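Local structure of NYN domain-containing protein (Vibrio parahaemolyticus, 2QIP) at residues L79-Q84 and G92-G97; D17-Y22 and Y54-N59; K9-I14 and E47-K52. The protein is of unestablished function but probably acts as an RNA nuclease. One frame throughout, in Å; residues are numbered along the deposited sequence.

Contact 1: L79-Q84 and G92-G97; sequences LKPYIQ and GDWDVG. With EDO (1,2-ethanediol), chain B; EDO (1,2-ethanediol), chain F.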
loop_
_atom_site.group_PDB
_atom_site.type_symbol
_atom_site.label_atom_id
_atom_site.label_comp_id
_atom_site.label_asym_id
_atom_site.label_seq_id
_atom_site.Cartn_x
_atom_site.Cartn_y
_atom_site.Cartn_z
ATOM N N LEU A 79 11.861 7.007 -7.962
ATOM C CA LEU A 79 11.469 8.297 -7.375
ATOM C C LEU A 79 9.950 8.420 -7.395
ATOM O O LEU A 79 9.302 8.077 -8.392
ATOM C CB LEU A 79 12.103 9.439 -8.166
ATOM C CG LEU A 79 13.634 9.376 -8.184
ATOM C CD1 LEU A 79 14.311 10.448 -9.123
ATOM C CD2 LEU A 79 14.202 9.469 -6.751
ATOM N N LYS A 80 9.379 8.898 -6.291
ATOM C CA LYS A 80 7.933 8.936 -6.187
ATOM C C LYS A 80 7.328 9.910 -7.204
ATOM O O LYS A 80 7.783 11.057 -7.305
ATOM C CB LYS A 80 7.491 9.284 -4.768
ATOM C CG LYS A 80 6.013 9.027 -4.592
ATOM C CD LYS A 80 5.558 9.178 -3.177
ATOM C CE LYS A 80 4.091 8.767 -3.073
ATOM N NZ LYS A 80 3.553 9.119 -1.749
ATOM N N PRO A 81 6.325 9.454 -7.976
ATOM C CA PRO A 81 5.650 10.408 -8.856
ATOM C C PRO A 81 4.980 11.514 -8.058
ATOM O O PRO A 81 4.497 11.283 -6.955
ATOM C CB PRO A 81 4.565 9.561 -9.537
ATOM C CG PRO A 81 4.991 8.120 -9.333
ATOM C CD PRO A 81 5.779 8.084 -8.089
ATOM N N TYR A 82 4.937 12.702 -8.650
ATOM C CA TYR A 82 4.126 13.794 -8.128
ATOM C C TYR A 82 2.689 13.341 -7.834
ATOM O O TYR A 82 2.024 12.714 -8.669
ATOM C CB TYR A 82 4.084 14.929 -9.155
ATOM C CG TYR A 82 3.054 15.983 -8.814
ATOM C CD1 TYR A 82 3.244 16.836 -7.729
ATOM C CD2 TYR A 82 1.884 16.121 -9.579
ATOM C CE1 TYR A 82 2.290 17.807 -7.394
ATOM C CE2 TYR A 82 0.926 17.095 -9.259
ATOM C CZ TYR A 82 1.145 17.924 -8.159
ATOM O OH TYR A 82 0.221 18.904 -7.834
ATOM N N ILE A 83 2.200 13.709 -6.659
ATOM C CA ILE A 83 0.809 13.422 -6.310
ATOM C C ILE A 83 0.242 14.664 -5.655
ATOM O O ILE A 83 0.703 15.070 -4.594
ATOM C CB ILE A 83 0.676 12.186 -5.365
ATOM C CG1 ILE A 83 1.117 10.896 -6.092
ATOM C CG2 ILE A 83 -0.776 12.055 -4.874
ATOM C CD1 ILE A 83 1.178 9.651 -5.247
ATOM N N GLN A 84 -0.750 15.261 -6.311
ATOM C CA GLN A 84 -1.413 16.457 -5.794
ATOM C C GLN A 84 -2.123 16.136 -4.476
ATOM O O GLN A 84 -2.693 15.063 -4.313
ATOM C CB GLN A 84 -2.402 16.968 -6.842
ATOM C CG GLN A 84 -2.843 18.412 -6.653
ATOM C CD GLN A 84 -3.989 18.568 -5.658
ATOM O OE1 GLN A 84 -4.815 17.664 -5.463
ATOM N NE2 GLN A 84 -4.044 19.728 -5.014
ATOM N N GLY A 92 5.061 11.813 1.635
ATOM C CA GLY A 92 6.225 10.968 1.422
ATOM C C GLY A 92 6.037 9.461 1.358
ATOM O O GLY A 92 7.035 8.734 1.210
ATOM N N ASP A 93 4.804 8.957 1.468
ATOM C CA ASP A 93 4.701 7.495 1.629
ATOM C C ASP A 93 4.636 6.557 0.406
ATOM O O ASP A 93 3.813 6.687 -0.505
ATOM C CB ASP A 93 4.213 7.029 3.024
ATOM C CG ASP A 93 3.071 6.043 3.015
ATOM O OD1 ASP A 93 2.859 5.265 2.070
ATOM O OD2 ASP A 93 2.374 6.034 4.059
ATOM N N TRP A 94 5.556 5.611 0.418
ATOM C CA TRP A 94 5.743 4.682 -0.691
ATOM C C TRP A 94 5.047 3.331 -0.453
ATOM O O TRP A 94 5.309 2.368 -1.165
ATOM C CB TRP A 94 7.239 4.443 -0.913
ATOM C CG TRP A 94 7.863 5.110 -2.105
ATOM C CD1 TRP A 94 8.860 6.062 -2.091
ATOM C CD2 TRP A 94 7.594 4.832 -3.481
ATOM N NE1 TRP A 94 9.197 6.405 -3.374
ATOM C CE2 TRP A 94 8.448 5.659 -4.252
ATOM C CE3 TRP A 94 6.707 3.963 -4.148
ATOM C CZ2 TRP A 94 8.459 5.616 -5.651
ATOM C CZ3 TRP A 94 6.713 3.930 -5.534
ATOM C CH2 TRP A 94 7.578 4.763 -6.277
ATOM N N ASP A 95 4.161 3.239 0.532
ATOM C CA ASP A 95 3.576 1.936 0.845
ATOM C C ASP A 95 2.813 1.309 -0.315
ATOM O O ASP A 95 2.903 0.101 -0.529
ATOM C CB ASP A 95 2.697 1.983 2.099
ATOM C CG ASP A 95 3.498 2.268 3.374
ATOM O OD1 ASP A 95 4.705 2.593 3.297
ATOM O OD2 ASP A 95 2.891 2.151 4.474
ATOM N N VAL A 96 2.007 2.103 -1.019
ATOM C CA VAL A 96 1.252 1.550 -2.144
ATOM C C VAL A 96 2.223 1.004 -3.210
ATOM O O VAL A 96 2.079 -0.127 -3.672
ATOM C CB VAL A 96 0.243 2.569 -2.771
ATOM C CG1 VAL A 96 -0.331 2.011 -4.081
ATOM C CG2 VAL A 96 -0.895 2.881 -1.766
ATOM N N GLY A 97 3.234 1.789 -3.585
ATOM C CA GLY A 97 4.098 1.348 -4.673
ATOM C C GLY A 97 4.995 0.170 -4.305
ATOM O O GLY A 97 5.236 -0.722 -5.126
HETATM C C1 EDO B . 4.908 14.511 -3.885
HETATM O O1 EDO B . 4.184 15.091 -4.988
HETATM C C2 EDO B . 5.445 13.146 -4.284
HETATM O O2 EDO B . 4.294 12.343 -4.526
HETATM C C1 EDO F . -0.551 20.032 -4.260
HETATM O O1 EDO F . -0.184 19.026 -3.318
HETATM C C2 EDO F . 0.725 20.540 -4.905
HETATM O O2 EDO F . 0.476 20.784 -6.291
#
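With CG of Lys80 turned away from the backbone N (chi1 -168°) and every later bond extended, the lysine runs as a straight rod past the indole of Trp94 and delivers its ammonium to the backbone of Asp93. The rod starts over the ring: CG stands above one face of the indole, displaced toward the rim, and Lys80 CB lies 3.6 Å from Trp94 NE1. The benzo side of the indole meets the main chain instead, Trp94 CZ2 coming within 3.4 Å of Lys80 CA. Beyond it, Pro81 CD touches Trp94 CH2 at 4.2 Å, the two side chains crossing at about a right angle.

At the far end Lys80 NZ donates to Asp93 O over 2.7 Å, from 44° above the carbonyl plane and not along a lone pair. The ammonium also bonds Lys91 O and forms a salt bridge with Asp120 of the second subunit, three acceptors that fix the end of the long chain. Indole rotation is held in turn by a bond from Trp94 NE1 to Ala55 O and by an edge-to-face stack with Tyr54. A 1,2-ethanediol, probably from the crystallisation liquor, bridges two main-chain groups of the 79-84 loop: its O2 donates to Pro81 O over 2.7 Å, and its O1 accepts from Ile83 N at 2.9 Å.

On the other segment Asp93 OD1 accepts from Asp95 N over 2.9 Å (N-H...O angle 161°). This Asx turn leads, through Trp94 at the N-cap position, into helix 95-105. Asp95, in the first turn of that helix, has its carboxylate close to that of Asp118, a pairing of acidic groups that would be consistent with the acidic site of PIN-family nucleases.

Contact 2: D17-Y22 and Y54-N59; sequences DVQNVY and YAIASN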
loop_
_atom_site.group_PDB
_atom_site.type_symbol
_atom_site.label_atom_id
_atom_site.label_comp_id
_atom_site.label_asym_id
_atom_site.label_seq_id
_atom_site.Cartn_x
_atom_site.Cartn_y
_atom_site.Cartn_z
ATOM N N ASP A 17 12.738 0.994 1.580
ATOM C CA ASP A 17 11.889 2.139 1.892
ATOM C C ASP A 17 12.875 3.221 2.379
ATOM O O ASP A 17 13.156 3.322 3.590
ATOM C CB ASP A 17 10.931 1.670 2.992
ATOM C CG ASP A 17 9.882 2.686 3.393
ATOM O OD1 ASP A 17 9.864 3.837 2.923
ATOM O OD2 ASP A 17 9.043 2.285 4.237
ATOM N N VAL A 18 13.439 3.995 1.437
ATOM C CA VAL A 18 14.534 4.917 1.759
ATOM C C VAL A 18 14.121 5.931 2.819
ATOM O O VAL A 18 14.908 6.219 3.714
ATOM C CB VAL A 18 15.051 5.631 0.471
ATOM C CG1 VAL A 18 16.009 6.781 0.799
ATOM C CG2 VAL A 18 15.712 4.615 -0.483
ATOM N N GLN A 19 12.890 6.432 2.747
ATOM C CA GLN A 19 12.442 7.426 3.748
ATOM C C GLN A 19 12.392 6.812 5.158
ATOM O O GLN A 19 12.821 7.438 6.133
ATOM C CB GLN A 19 11.069 8.003 3.378
ATOM C CG GLN A 19 11.085 8.911 2.151
ATOM C CD GLN A 19 11.841 10.226 2.382
ATOM O OE1 GLN A 19 13.025 10.340 2.054
ATOM N NE2 GLN A 19 11.150 11.223 2.950
ATOM N N ASN A 20 11.869 5.594 5.265
ATOM C CA ASN A 20 11.809 4.928 6.569
ATOM C C ASN A 20 13.206 4.679 7.151
ATOM O O ASN A 20 13.456 4.968 8.331
ATOM C CB ASN A 20 11.001 3.633 6.501
ATOM C CG ASN A 20 10.975 2.893 7.824
ATOM O OD1 ASN A 20 11.866 2.097 8.119
ATOM N ND2 ASN A 20 9.941 3.131 8.621
ATOM N N VAL A 21 14.120 4.190 6.311
ATOM C CA VAL A 21 15.502 3.973 6.727
ATOM C C VAL A 21 16.127 5.280 7.202
ATOM O O VAL A 21 16.749 5.314 8.255
ATOM C CB VAL A 21 16.314 3.348 5.579
ATOM C CG1 VAL A 21 17.787 3.290 5.928
ATOM C CG2 VAL A 21 15.789 1.947 5.301
ATOM N N TYR A 22 15.915 6.346 6.438
ATOM C CA TYR A 22 16.518 7.626 6.768
ATOM C C TYR A 22 16.030 8.105 8.131
ATOM O O TYR A 22 16.832 8.383 9.023
ATOM C CB TYR A 22 16.226 8.683 5.686
ATOM C CG TYR A 22 16.764 10.034 6.104
ATOM C CD1 TYR A 22 18.131 10.318 6.020
ATOM C CD2 TYR A 22 15.909 11.003 6.629
ATOM C CE1 TYR A 22 18.636 11.571 6.441
ATOM C CE2 TYR A 22 16.399 12.247 7.058
ATOM C CZ TYR A 22 17.756 12.511 6.954
ATOM O OH TYR A 22 18.267 13.737 7.361
ATOM N N TYR A 54 13.265 2.991 -3.006
ATOM C CA TYR A 54 12.096 3.851 -3.199
ATOM C C TYR A 54 12.331 5.154 -2.453
ATOM O O TYR A 54 12.322 5.199 -1.210
ATOM C CB TYR A 54 10.850 3.118 -2.672
ATOM C CG TYR A 54 10.573 1.887 -3.504
ATOM C CD1 TYR A 54 9.670 1.943 -4.554
ATOM C CD2 TYR A 54 11.237 0.678 -3.263
ATOM C CE1 TYR A 54 9.416 0.838 -5.358
ATOM C CE2 TYR A 54 10.997 -0.446 -4.074
ATOM C CZ TYR A 54 10.067 -0.360 -5.109
ATOM O OH TYR A 54 9.822 -1.460 -5.935
ATOM N N ALA A 55 12.536 6.221 -3.219
ATOM C CA ALA A 55 13.002 7.501 -2.666
ATOM C C ALA A 55 12.125 8.644 -3.161
ATOM O O ALA A 55 11.191 8.442 -3.955
ATOM C CB ALA A 55 14.466 7.724 -3.081
ATOM N N ILE A 56 12.451 9.855 -2.702
ATOM C CA ILE A 56 11.710 11.059 -3.074
ATOM C C ILE A 56 12.562 11.891 -4.028
ATOM O O ILE A 56 13.736 12.148 -3.763
ATOM C CB ILE A 56 11.330 11.878 -1.813
ATOM C CG1 ILE A 56 10.542 10.992 -0.826
ATOM C CG2 ILE A 56 10.542 13.148 -2.178
ATOM C CD1 ILE A 56 9.220 10.397 -1.387
ATOM N N ALA A 57 11.967 12.301 -5.146
ATOM C CA ALA A 57 12.669 13.153 -6.105
ATOM C C ALA A 57 13.066 14.484 -5.504
ATOM O O ALA A 57 12.363 15.028 -4.657
ATOM C CB ALA A 57 11.809 13.375 -7.315
ATOM N N SER A 58 14.182 15.021 -5.988
ATOM C CA SER A 58 14.736 16.244 -5.393
ATOM C C SER A 58 15.489 17.046 -6.416
ATOM O O SER A 58 16.156 16.475 -7.273
ATOM C CB SER A 58 15.695 15.881 -4.257
ATOM O OG SER A 58 16.281 17.045 -3.682
ATOM N N ASN A 59 15.415 18.370 -6.304
ATOM C CA ASN A 59 16.260 19.237 -7.135
ATOM C C ASN A 59 17.551 19.621 -6.398
ATOM O O ASN A 59 18.400 20.327 -6.950
ATOM C CB ASN A 59 15.512 20.487 -7.611
ATOM C CG ASN A 59 15.023 21.352 -6.468
ATOM O OD1 ASN A 59 15.372 21.137 -5.313
ATOM N ND2 ASN A 59 14.178 22.303 -6.777
HETATM O O HOH W 1 10.663 5.684 0.972
HETATM O O HOH W 2 14.138 9.700 -0.355
#
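At the C-terminal end of the parallel sheet, where strand 10-17 gives way to helix 18-29, Val18 N donates to Tyr54 O of the adjacent strand. This bond, from the first helical residue to the strand, is 3.1 Å long and bent (N-H...O angle 143°). Just before it, Asp17 pairs with Tyr54 in a parallel bridge while also occupying the N-cap position of the helix. Water 1 sits in the junction: it donates to Asp17 OD1 at 2.8 Å and to Tyr54 O at 2.8 Å, and accepts from Gln19 N at 2.9 Å. Tyr54 O therefore has two donors, and the carboxylate reaches a first-turn amide of the helix through water. Its other oxygen, OD2, is bound by Ser116 OG.

Such a strand-to-helix turn opens the beta-alpha-beta crossover of a Rossmann-like PIN fold; here the chain passes through helices 18-29 and 35-42 before returning as strand 46-55.

Outside the sheet, Gln19 folds back at chi2 (-68°) and its side chain crosses that of Ile56 at about a right angle, with Gln19 CD 3.5 Å from Ile56 CG1. The bend also places Gln19 OE1 to accept from water 2 at 2.7 Å, and that water accepts from Ile56 N at 2.9 Å. Beside these water-mediated bonds, Val18 CB faces Ala55 CB, and the valine also packs on Phe66 of helix 61-73.

Contact 3: K9-I14 and E47-K52; sequences KEKIAI and EVVSAK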
loop_
_atom_site.group_PDB
_atom_site.type_symbol
_atom_site.label_atom_id
_atom_site.label_comp_id
_atom_site.label_asym_id
_atom_site.label_seq_id
_atom_site.Cartn_x
_atom_site.Cartn_y
_atom_site.Cartn_z
ATOM N N LYS A 9 21.758 -20.386 -7.059
ATOM C CA LYS A 9 21.877 -19.535 -5.859
ATOM C C LYS A 9 20.469 -19.063 -5.491
ATOM O O LYS A 9 19.621 -18.954 -6.375
ATOM C CB LYS A 9 22.720 -18.295 -6.150
ATOM C CG LYS A 9 24.156 -18.539 -6.629
ATOM C CD LYS A 9 24.954 -17.287 -6.347
ATOM C CE LYS A 9 25.702 -16.797 -7.562
ATOM N NZ LYS A 9 25.620 -15.316 -7.661
ATOM N N GLU A 10 20.234 -18.767 -4.209
ATOM C CA GLU A 10 18.937 -18.212 -3.799
ATOM C C GLU A 10 18.683 -16.928 -4.584
ATOM O O GLU A 10 19.535 -16.035 -4.623
ATOM C CB GLU A 10 18.909 -17.912 -2.297
ATOM C CG GLU A 10 17.529 -17.506 -1.805
ATOM C CD GLU A 10 17.488 -17.063 -0.346
ATOM O OE1 GLU A 10 18.438 -16.412 0.115
ATOM O OE2 GLU A 10 16.484 -17.356 0.341
ATOM N N LYS A 11 17.514 -16.845 -5.211
ATOM C CA LYS A 11 17.121 -15.651 -5.955
ATOM C C LYS A 11 16.451 -14.673 -4.995
ATOM O O LYS A 11 15.539 -15.057 -4.262
ATOM C CB LYS A 11 16.134 -16.035 -7.061
ATOM C CG LYS A 11 16.802 -16.683 -8.287
ATOM C CD LYS A 11 15.737 -17.098 -9.332
ATOM C CE LYS A 11 16.399 -17.557 -10.618
ATOM N NZ LYS A 11 15.395 -17.975 -11.647
ATOM N N ILE A 12 16.883 -13.412 -5.013
ATOM C CA ILE A 12 16.337 -12.406 -4.110
ATOM C C ILE A 12 15.854 -11.168 -4.856
ATOM O O ILE A 12 16.349 -10.819 -5.936
ATOM C CB ILE A 12 17.344 -11.980 -3.015
ATOM C CG1 ILE A 12 18.543 -11.227 -3.603
ATOM C CG2 ILE A 12 17.766 -13.201 -2.199
ATOM C CD1 ILE A 12 19.484 -10.650 -2.538
ATOM N N ALA A 13 14.856 -10.523 -4.257
ATOM C CA ALA A 13 14.463 -9.165 -4.639
ATOM C C ALA A 13 14.649 -8.292 -3.425
ATOM O O ALA A 13 14.256 -8.696 -2.334
ATOM C CB ALA A 13 13.008 -9.128 -5.052
ATOM N N ILE A 14 15.200 -7.096 -3.625
ATOM C CA ILE A 14 15.383 -6.162 -2.514
ATOM C C ILE A 14 14.498 -4.945 -2.775
ATOM O O ILE A 14 14.484 -4.428 -3.892
ATOM C CB ILE A 14 16.859 -5.711 -2.391
ATOM C CG1 ILE A 14 17.791 -6.905 -2.164
ATOM C CG2 ILE A 14 16.992 -4.691 -1.237
ATOM C CD1 ILE A 14 19.255 -6.574 -2.303
ATOM N N GLU A 47 21.530 -14.538 -6.080
ATOM C CA GLU A 47 21.235 -14.000 -7.398
ATOM C C GLU A 47 20.251 -12.847 -7.229
ATOM O O GLU A 47 19.108 -13.036 -6.791
ATOM C CB GLU A 47 20.652 -15.069 -8.327
ATOM C CG GLU A 47 20.283 -14.482 -9.696
ATOM C CD GLU A 47 19.650 -15.478 -10.645
ATOM O OE1 GLU A 47 19.672 -16.687 -10.353
ATOM O OE2 GLU A 47 19.118 -15.024 -11.686
ATOM N N VAL A 48 20.702 -11.646 -7.558
ATOM C CA VAL A 48 19.873 -10.470 -7.356
ATOM C C VAL A 48 19.003 -10.304 -8.598
ATOM O O VAL A 48 19.472 -9.880 -9.659
ATOM C CB VAL A 48 20.706 -9.201 -7.097
ATOM C CG1 VAL A 48 19.788 -8.019 -6.884
ATOM C CG2 VAL A 48 21.625 -9.423 -5.917
ATOM N N VAL A 49 17.739 -10.688 -8.467
ATOM C CA VAL A 49 16.807 -10.576 -9.588
ATOM C C VAL A 49 16.339 -9.140 -9.760
ATOM O O VAL A 49 16.113 -8.676 -10.869
ATOM C CB VAL A 49 15.627 -11.546 -9.391
ATOM C CG1 VAL A 49 14.539 -11.329 -10.446
ATOM C CG2 VAL A 49 16.129 -13.000 -9.392
ATOM N N SER A 50 16.176 -8.443 -8.642
ATOM C CA SER A 50 15.667 -7.083 -8.648
ATOM C C SER A 50 16.143 -6.394 -7.391
ATOM O O SER A 50 16.200 -7.022 -6.324
ATOM C CB SER A 50 14.127 -7.106 -8.672
ATOM O OG SER A 50 13.577 -5.801 -8.648
ATOM N N ALA A 51 16.485 -5.114 -7.509
ATOM C CA ALA A 51 16.863 -4.327 -6.343
ATOM C C ALA A 51 16.435 -2.897 -6.583
ATOM O O ALA A 51 16.952 -2.216 -7.484
ATOM C CB ALA A 51 18.359 -4.416 -6.064
ATOM N N LYS A 52 15.478 -2.448 -5.778
ATOM C CA LYS A 52 14.896 -1.127 -5.957
ATOM C C LYS A 52 14.915 -0.346 -4.659
ATOM O O LYS A 52 14.646 -0.896 -3.588
ATOM C CB LYS A 52 13.465 -1.258 -6.509
ATOM C CG LYS A 52 13.456 -1.626 -7.969
ATOM C CD LYS A 52 12.068 -1.787 -8.553
ATOM C CE LYS A 52 12.223 -2.126 -10.046
ATOM N NZ LYS A 52 10.925 -2.429 -10.732
HETATM O O HOH W 3 12.895 -5.432 -6.087
#
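Lys11 and Glu47 stand side by side on the same face of the sheet, pointing the same way. Glu47 extends fully from a CG placed opposite the backbone N (chi1 177°), so its carboxylate runs along the lysine's methylenes: Glu47 OE1 is 3.4 Å from Lys11 CE. The charged ends do not meet, Lys11 NZ staying 4.7 Å from Glu47 OE1, and any attraction is probably modest. Val49 comes in from farther along, slanting across the lysine's base with CG2 3.8 Å from Lys11 CB.

These pairs flank a beta bulge between two parallel strands. Lys11 pairs with Glu47 and Ile12 with Val48, but Ala13 pairs with Ser50, one residue late. Val49 turns the corner: its N donates to Ile12 O over 2.9 Å, while Ser50 N is buried with no partner in the model. Beyond the bulge the short strand 50-52 follows 10-14 with their axes 14° apart.

The opposite face is aliphatic. Ile12 holds CG1 between its backbone N and carbonyl carbon (chi1 67°), which brings CD1 within 4.2 Å of Val48 CG2. Next along, Ile14 CB faces Ala51 CB at 4.2 Å, with Phe38 of helix 35-42 against Ile14 and Trp39 against Ala51. Ala13 and Ser50 face the other way, against Ile105 of helix 95-105; a water joins Ser50 OG, at 2.7 Å, to Ile14 O, to which it donates at 2.9 Å.

Overall arrangement
Contacts 2 and 3 share strands 10-17 and 46-55, neighbours in the parallel sheet: contact 3 joins their beginnings, contact 2 their C-terminal ends, with centres 21 Å apart on opposite sides of the chain's centre. Their segments alternate along the sequence, as expected for two contacts along one parallel strand pair. Contact 1 follows later in the chain, between strand 76-79 and helix 95-105. Its centre is 10 Å from that of contact 2, which it touches through Ala55, and 23 Å from that of contact 3; it alone meets the second subunit. Contacts 1 and 2 lie at the sheet's C-terminal end, where PIN-family nucleases typically carry acidic residues; a site there is plausible.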